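6-phosphogluconate dehydrogenase NAD-binding (Dyadobacter fermentans, PDB 4GBJ) probably binds NAD or a related dinucleotide and acts as an oxidoreductase of the 6-phosphogluconate and 3-hydroxyisobutyrate dehydrogenase type. Local coordinates at residues Lys7-Gly12 with Ile56-Pro61. Numbering follows the deposited sequence.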
# COMPACT_ATOMS: atom_id res chain seq x y z
N LYS B 7 -2.63 20.57 36.65
CA LYS B 7 -3.69 19.56 36.58
C LYS B 7 -3.20 18.33 35.79
O LYS B 7 -3.02 17.27 36.40
CB LYS B 7 -4.96 20.15 35.95
CG LYS B 7 -6.06 19.16 35.59
CD LYS B 7 -6.84 19.64 34.36
CE LYS B 7 -8.13 18.90 34.15
NZ LYS B 7 -9.23 19.46 34.99
N ILE B 8 -3.06 18.45 34.44
CA ILE B 8 -2.63 17.32 33.59
C ILE B 8 -1.11 17.25 33.54
O ILE B 8 -0.46 18.24 33.17
CB ILE B 8 -3.25 17.41 32.14
CG1 ILE B 8 -4.76 17.10 32.18
CG2 ILE B 8 -2.57 16.41 31.15
CD1 ILE B 8 -5.48 17.52 30.96
N ALA B 9 -0.51 16.10 33.91
CA ALA B 9 0.96 15.97 33.77
C ALA B 9 1.29 15.53 32.34
O ALA B 9 0.57 14.74 31.75
CB ALA B 9 1.53 14.99 34.77
N PHE B 10 2.35 16.07 31.77
CA PHE B 10 2.76 15.78 30.40
C PHE B 10 4.24 15.53 30.39
O PHE B 10 5.03 16.46 30.53
CB PHE B 10 2.38 16.94 29.47
CG PHE B 10 2.18 16.50 28.05
CD1 PHE B 10 0.91 16.32 27.54
CD2 PHE B 10 3.27 16.26 27.23
CE1 PHE B 10 0.73 15.92 26.21
CE2 PHE B 10 3.09 15.84 25.90
CZ PHE B 10 1.82 15.69 25.40
N LEU B 11 4.62 14.28 30.19
CA LEU B 11 6.01 13.85 30.23
C LEU B 11 6.54 13.48 28.84
O LEU B 11 6.03 12.56 28.22
CB LEU B 11 6.10 12.65 31.17
CG LEU B 11 5.48 12.83 32.57
CD1 LEU B 11 5.64 11.56 33.38
CD2 LEU B 11 6.14 13.95 33.32
N GLY B 12 7.58 14.18 28.37
CA GLY B 12 8.18 13.93 27.07
C GLY B 12 7.67 14.93 26.06
O GLY B 12 6.51 14.87 25.67
N ILE B 56 8.42 13.00 38.79
CA ILE B 56 7.49 12.66 39.88
C ILE B 56 6.78 13.91 40.48
O ILE B 56 5.65 13.80 40.98
CB ILE B 56 8.21 11.83 40.98
CG1 ILE B 56 7.18 11.08 41.85
CG2 ILE B 56 9.11 12.73 41.83
CD1 ILE B 56 7.72 9.90 42.56
N ASP B 57 7.43 15.09 40.43
CA ASP B 57 6.88 16.35 40.93
C ASP B 57 5.71 16.84 40.06
O ASP B 57 4.94 17.68 40.50
CB ASP B 57 7.98 17.43 40.96
CG ASP B 57 9.18 17.14 41.85
OD1 ASP B 57 9.02 16.41 42.87
OD2 ASP B 57 10.28 17.71 41.57
N ALA B 58 5.57 16.31 38.83
CA ALA B 58 4.51 16.64 37.88
C ALA B 58 3.21 15.84 38.16
O ALA B 58 2.13 16.27 37.75
CB ALA B 58 5.00 16.32 36.47
N ILE B 59 3.33 14.69 38.84
CA ILE B 59 2.21 13.76 39.07
C ILE B 59 1.32 14.19 40.21
O ILE B 59 1.81 14.54 41.27
CB ILE B 59 2.73 12.31 39.33
CG1 ILE B 59 3.63 11.83 38.18
CG2 ILE B 59 1.56 11.34 39.51
CD1 ILE B 59 2.95 11.71 36.87
N THR B 60 0.01 14.10 40.00
CA THR B 60 -1.02 14.37 41.00
C THR B 60 -1.71 13.04 41.32
O THR B 60 -2.28 12.45 40.40
CB THR B 60 -2.06 15.39 40.47
OG1 THR B 60 -1.41 16.64 40.21
CG2 THR B 60 -3.20 15.65 41.46
N PRO B 61 -1.78 12.61 42.60
CA PRO B 61 -2.56 11.40 42.94
C PRO B 61 -3.97 11.47 42.34
O PRO B 61 -4.61 12.50 42.44
CB PRO B 61 -2.61 11.45 44.47
CG PRO B 61 -1.37 12.14 44.83
CD PRO B 61 -1.16 13.19 43.81
O HOH W 1 -0.56 16.98 37.97
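Ala9 and Leu11, two alternate residues of strand 8-11, face the turn at Ala58 and Ile59; side chain meets side chain here through apolar groups alone, while the closest approach sets a methyl against a carbonyl oxygen and a water joins the backbones. That methyl, of Ala9, is at the centre: its CB lies 3.3 Å from the carbonyl O of Ala58 and 4.1 Å from the CB of the same residue, and it also meets the tip of Ile59.

Leu11 can be followed outward. CB leaves the strand toward the turn, and CG is set opposite the carbonyl carbon, beside the backbone N (chi1 -51°), which directs the two methyls to Ala58 and Ile59. There they part: CD2 comes to 4.1 Å from Ala58 CB, whereas CD1 makes a looser approach to Ile59 CD1 at 4.4 Å. Ala58 CB is thus touched by both Ala9 CB and Leu11 CD2. Ile59 reaches the strand by its CG1 branch, whose terminal CD1 lies 4.1 Å from Ala9 CB; Val65 of strand 64-67 packs against Ala9, Leu11 and Ile59 alike.

At the more exposed end, the link is polar and indirect. One water donates to Lys7 O at 2.9 Å and to Ala58 O at 2.8 Å; it also lies near Thr60 OG1, at a distance too short to be taken literally. The turn itself carries a backbone bond from Ile59 N to Ile56 O.

Strand 8-11 runs parallel between strands 31-34 and 64-67, bonded to both through its backbone, and the 56-61 loop, on the way into strand 64-67, covers one face of it. Phe10 points to the other face, against helix 17-26. With Gly12 beginning a GxGxxG-like sequence, this is the first strand of a Rossmann fold, consistent with a dinucleotide-binding domain.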